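Local coordinates for protein Cyclo(L-tyrosyl-L-tyrosyl) synthase (PDB 2X9Q) that catalyses the ATP-independent joining of two tyrosyl groups from tyrosyl-tRNA into cyclo(L-Tyr-L-Tyr), an intermediate on the way to mycocyclosin, at residues Gly86-Pro89 / Tyr93-Arg96; Val113-Thr118 / Ala149-Thr154. All coordinates share one frame; numbering follows the deposited sequence.

Interaction 1 of 2, residues Gly86-Pro89 / Tyr93-Arg96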
loop_
_atom_site.group_PDB
_atom_site.type_symbol
_atom_site.label_atom_id
_atom_site.label_comp_id
_atom_site.label_asym_id
_atom_site.label_seq_id
_atom_site.Cartn_x
_atom_site.Cartn_y
_atom_site.Cartn_z
ATOM N N GLY A 86 4.923 1.437 0.022
ATOM C CA GLY A 86 3.895 2.473 -0.057
ATOM C C GLY A 86 4.239 3.542 0.982
ATOM O O GLY A 86 4.827 3.220 2.045
ATOM N N VAL A 87 3.975 4.809 0.652
ATOM C CA VAL A 87 4.332 5.881 1.605
ATOM C C VAL A 87 3.094 6.802 1.720
ATOM O O VAL A 87 2.498 7.095 0.732
ATOM C CB VAL A 87 5.600 6.694 1.126
ATOM C CG1 VAL A 87 5.962 7.739 2.187
ATOM C CG2 VAL A 87 6.809 5.768 0.908
ATOM N N SER A 88 2.657 7.119 2.944
ATOM C CA SER A 88 1.481 7.960 3.219
ATOM C C SER A 88 1.938 9.387 3.536
ATOM O O SER A 88 2.838 9.575 4.322
ATOM C CB SER A 88 0.781 7.488 4.490
ATOM O OG SER A 88 0.526 6.106 4.332
ATOM N N PRO A 89 1.290 10.379 2.968
ATOM C CA PRO A 89 1.699 11.779 3.194
ATOM C C PRO A 89 1.239 12.158 4.614
ATOM O O PRO A 89 0.343 11.499 5.150
ATOM C CB PRO A 89 0.928 12.511 2.077
ATOM C CG PRO A 89 -0.334 11.737 1.951
ATOM C CD PRO A 89 0.154 10.273 2.024
ATOM N N TYR A 93 6.098 8.753 10.581
ATOM C CA TYR A 93 6.927 7.519 10.465
ATOM C C TYR A 93 7.908 7.637 9.289
ATOM O O TYR A 93 9.050 7.168 9.350
ATOM C CB TYR A 93 5.976 6.309 10.273
ATOM C CG TYR A 93 6.718 5.009 10.087
ATOM C CD1 TYR A 93 7.239 4.311 11.194
ATOM C CD2 TYR A 93 6.899 4.450 8.802
ATOM C CE1 TYR A 93 7.925 3.054 11.023
ATOM C CE2 TYR A 93 7.552 3.255 8.627
ATOM C CZ TYR A 93 8.051 2.539 9.731
ATOM O OH TYR A 93 8.732 1.338 9.495
ATOM N N PHE A 94 7.466 8.251 8.195
ATOM C CA PHE A 94 8.300 8.377 6.984
ATOM C C PHE A 94 9.228 9.556 7.019
ATOM O O PHE A 94 9.160 10.457 6.174
ATOM C CB PHE A 94 7.463 8.331 5.661
ATOM C CG PHE A 94 6.657 7.027 5.536
ATOM C CD1 PHE A 94 7.318 5.837 5.174
ATOM C CD2 PHE A 94 5.264 6.996 5.807
ATOM C CE1 PHE A 94 6.597 4.608 5.064
ATOM C CE2 PHE A 94 4.516 5.772 5.766
ATOM C CZ PHE A 94 5.222 4.584 5.350
ATOM N N SER A 95 10.147 9.510 7.972
ATOM C CA SER A 95 11.163 10.530 8.103
ATOM C C SER A 95 12.166 10.283 6.983
ATOM O O SER A 95 12.141 9.200 6.338
ATOM C CB SER A 95 11.844 10.367 9.493
ATOM O OG SER A 95 12.698 9.196 9.420
ATOM N N ARG A 96 13.053 11.261 6.748
ATOM C CA ARG A 96 14.142 11.064 5.806
ATOM C C ARG A 96 14.998 9.835 6.140
ATOM O O ARG A 96 15.399 9.085 5.245
ATOM C CB ARG A 96 15.055 12.348 5.733
ATOM C CG ARG A 96 14.442 13.470 4.834
ATOM C CD ARG A 96 14.612 13.166 3.348
ATOM N NE ARG A 96 16.038 12.915 3.145
ATOM C CZ ARG A 96 16.951 13.884 3.020
ATOM N NH1 ARG A 96 18.248 13.565 2.948
ATOM N NH2 ARG A 96 16.572 15.181 2.968
#

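Interaction 2 of 2, residues Val113-Thr118 / Ala149-Thr154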
loop_
_atom_site.group_PDB
_atom_site.type_symbol
_atom_site.label_atom_id
_atom_site.label_comp_id
_atom_site.label_asym_id
_atom_site.label_seq_id
_atom_site.Cartn_x
_atom_site.Cartn_y
_atom_site.Cartn_z
ATOM N N VAL A 113 12.703 -1.858 -6.879
ATOM C CA VAL A 113 11.932 -1.346 -5.732
ATOM C C VAL A 113 11.203 -0.100 -6.175
ATOM O O VAL A 113 11.840 0.821 -6.774
ATOM C CB VAL A 113 12.799 -0.980 -4.534
ATOM C CG1 VAL A 113 11.928 -0.308 -3.394
ATOM C CG2 VAL A 113 13.562 -2.181 -4.004
ATOM N N ASP A 114 9.899 -0.023 -5.925
ATOM C CA ASP A 114 9.117 1.219 -6.292
ATOM C C ASP A 114 8.499 1.792 -5.006
ATOM O O ASP A 114 7.754 1.058 -4.294
ATOM C CB ASP A 114 8.012 0.939 -7.287
ATOM C CG ASP A 114 8.519 0.807 -8.708
ATOM O OD1 ASP A 114 8.643 1.845 -9.385
ATOM O OD2 ASP A 114 8.877 -0.285 -9.129
ATOM N N PHE A 115 8.872 3.026 -4.646
ATOM C CA PHE A 115 8.225 3.721 -3.570
ATOM C C PHE A 115 7.009 4.278 -4.284
ATOM O O PHE A 115 7.162 4.790 -5.401
ATOM C CB PHE A 115 9.041 4.966 -3.142
ATOM C CG PHE A 115 10.136 4.702 -2.209
ATOM C CD1 PHE A 115 9.855 4.407 -0.896
ATOM C CD2 PHE A 115 11.479 4.750 -2.648
ATOM C CE1 PHE A 115 10.873 4.218 0.044
ATOM C CE2 PHE A 115 12.517 4.522 -1.727
ATOM C CZ PHE A 115 12.210 4.276 -0.381
ATOM N N VAL A 116 5.819 4.173 -3.688
ATOM C CA VAL A 116 4.613 4.762 -4.294
ATOM C C VAL A 116 3.927 5.598 -3.179
ATOM O O VAL A 116 3.578 5.087 -2.157
ATOM C CB VAL A 116 3.664 3.635 -4.790
ATOM C CG1 VAL A 116 2.382 4.233 -5.301
ATOM C CG2 VAL A 116 4.374 2.769 -5.945
ATOM N N TYR A 117 3.803 6.909 -3.367
ATOM C CA TYR A 117 3.171 7.723 -2.343
ATOM C C TYR A 117 1.741 8.032 -2.724
ATOM O O TYR A 117 1.390 8.254 -3.905
ATOM C CB TYR A 117 3.979 9.007 -1.995
ATOM C CG TYR A 117 4.146 9.946 -3.167
ATOM C CD1 TYR A 117 5.185 9.756 -4.054
ATOM C CD2 TYR A 117 3.217 11.005 -3.426
ATOM C CE1 TYR A 117 5.364 10.582 -5.146
ATOM C CE2 TYR A 117 3.394 11.860 -4.564
ATOM C CZ TYR A 117 4.488 11.668 -5.355
ATOM O OH TYR A 117 4.685 12.386 -6.524
ATOM N N THR A 118 0.894 8.014 -1.719
ATOM C CA THR A 118 -0.529 8.183 -1.989
ATOM C C THR A 118 -0.831 9.699 -2.192
ATOM O O THR A 118 -0.528 10.482 -1.337
ATOM C CB THR A 118 -1.389 7.496 -0.926
ATOM O OG1 THR A 118 -1.145 6.089 -1.023
ATOM C CG2 THR A 118 -2.951 7.694 -1.253
ATOM N N ALA A 149 9.056 15.087 -2.002
ATOM C CA ALA A 149 10.385 15.597 -1.955
ATOM C C ALA A 149 11.282 14.674 -1.120
ATOM O O ALA A 149 12.377 14.365 -1.538
ATOM C CB ALA A 149 10.360 16.999 -1.318
ATOM N N LYS A 150 10.843 14.244 0.058
ATOM C CA LYS A 150 11.676 13.339 0.889
ATOM C C LYS A 150 11.979 12.041 0.118
ATOM O O LYS A 150 13.123 11.579 0.126
ATOM C CB LYS A 150 11.051 12.981 2.209
ATOM C CG LYS A 150 10.893 14.227 3.101
ATOM C CD LYS A 150 10.051 13.811 4.316
ATOM C CE LYS A 150 10.006 14.920 5.339
ATOM N NZ LYS A 150 9.560 14.329 6.690
ATOM N N ILE A 151 10.975 11.496 -0.588
ATOM C CA ILE A 151 11.232 10.285 -1.337
ATOM C C ILE A 151 12.160 10.583 -2.477
ATOM O O ILE A 151 13.084 9.800 -2.688
ATOM C CB ILE A 151 9.972 9.560 -1.801
ATOM C CG1 ILE A 151 9.075 9.212 -0.578
ATOM C CG2 ILE A 151 10.340 8.308 -2.585
ATOM C CD1 ILE A 151 7.531 8.993 -1.078
ATOM N N THR A 152 11.899 11.669 -3.243
ATOM C CA THR A 152 12.740 11.989 -4.381
ATOM C C THR A 152 14.199 12.175 -3.961
ATOM O O THR A 152 15.073 11.634 -4.617
ATOM C CB THR A 152 12.171 13.167 -5.184
ATOM O OG1 THR A 152 10.811 12.826 -5.488
ATOM C CG2 THR A 152 13.000 13.510 -6.578
ATOM N N THR A 153 14.470 12.853 -2.837
ATOM C CA THR A 153 15.853 13.040 -2.383
ATOM C C THR A 153 16.444 11.670 -2.058
ATOM O O THR A 153 17.571 11.356 -2.445
ATOM C CB THR A 153 15.864 13.951 -1.132
ATOM O OG1 THR A 153 15.289 15.215 -1.501
ATOM C CG2 THR A 153 17.365 14.150 -0.494
ATOM N N THR A 154 15.688 10.861 -1.311
ATOM C CA THR A 154 16.114 9.487 -1.018
ATOM C C THR A 154 16.598 8.709 -2.259
ATOM O O THR A 154 17.683 8.105 -2.268
ATOM C CB THR A 154 15.002 8.718 -0.278
ATOM O OG1 THR A 154 14.658 9.427 0.928
ATOM C CG2 THR A 154 15.547 7.314 0.078
#

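Interaction 1 of 2, residues Gly86-Pro89 / Tyr93-Arg96
The ring of Phe94 is sandwiched. On one face lies CG1 of Val87, and over the centre of the opposite face sits CD2 of the neighbouring Tyr93; Phe94 CE1 in turn lies at the edge of the Tyr93 ring, in the plane of that ring. The methyl makes a CH-pi contact, with Val87 CG1 3.8 Å from the centroid of the Phe94 ring and 23° off its normal. It is displaced toward the root of the ring, and its closest approach is from Val87 CG1 to Phe94 CG at 3.5 Å. Val87 delivers this branch by holding CG1 anti to its backbone N (chi1 -177°).

The far end of the ring reaches the backbone where strand 82-87 gives way to the loop: Phe94 CZ is 3.6 Å from Gly86 O, and Phe94 CE2 lies 3.6 Å from Ser88 N, both oblique to the ring. No hydrogen bond joins the two segments. Phe94 centres an inverse gamma turn that leads to Ser95, the N-cap of helix 96-109. Ser88, probably the nucleophile, hydrogen-bonds through OG to Tyr253 OH. The arrangement is characteristic of a Rossmann-like fold, in which the loop after the C-terminal end of a central parallel strand carries the probable catalytic residue.

Interaction 2 of 2, residues Val113-Thr118 / Ala149-Thr154
Ile151 points from helix 133-158 onto Phe115 and Tyr117 of strand 112-117, in the helix-on-sheet packing of a Rossmann-like alpha/beta fold. The helix belongs to the connection between the parallel neighbours 112-117 and 165-169, and runs almost antiparallel to the strand: the axes of segments 113-117 and 149-154 make an angle of 167° and approach to 10.0 Å.

The contact across the interface is apolar. Ile151 divides its two branches between alternate strand residues. Its CG2 methyl meets the base of the Phe115 side chain, with Ile151 CG2 3.6 Å from Phe115 CB and about as near to CG, oblique to the ring. The other branch reaches over to Tyr117, where Ile151 CD1 is 3.7 Å from Tyr117 CB. Tyr117 has CG between its backbone N and carbonyl carbon (chi1 62°), which brings CD1 of its ring to 3.9 Å from Ile151 CD1. About one turn beyond Ile151, Thr154 contributes a looser contact, its CG2 lying 4.5 Å from Phe115 CE2. Val87 and Val167, on the two flanking strands, also touch Ile151 and continue this apolar layer.

The polar ends of Tyr117 and Thr154 find partners other than each other's segment. Tyr117 OH makes a weak hydrogen bond with Arg148 NE, just before segment 149-154. Within the helix, Lys150 O accepts two bonds from Thr154, whose N and OG1 approach from opposite faces of the carbonyl plane; Thr154 OG1 is 2.8 Å from Lys150 O and tilted 32° out of that plane.

Interactions 1 and 2 lie about 8 Å apart, centre to centre, and meet through adjacent parallel strands of one sheet. Val87 joins them: its N is 2.9 Å from Val116 O and its O is 3.1 Å from Thr118 N, both probable backbone hydrogen bonds, and its side chain also touches Phe115 of interaction 2. Farther out, Arg96 packs on Thr153, with Arg96 CZ 3.5 Å from Thr153 CG2. Both strands end near the probable catalytic site. The nearest side-chain atoms of Ser88 and Tyr117 are about 7 Å apart, while Thr118 OG1 hydrogen-bonds to Glu233, which may take part in catalysis.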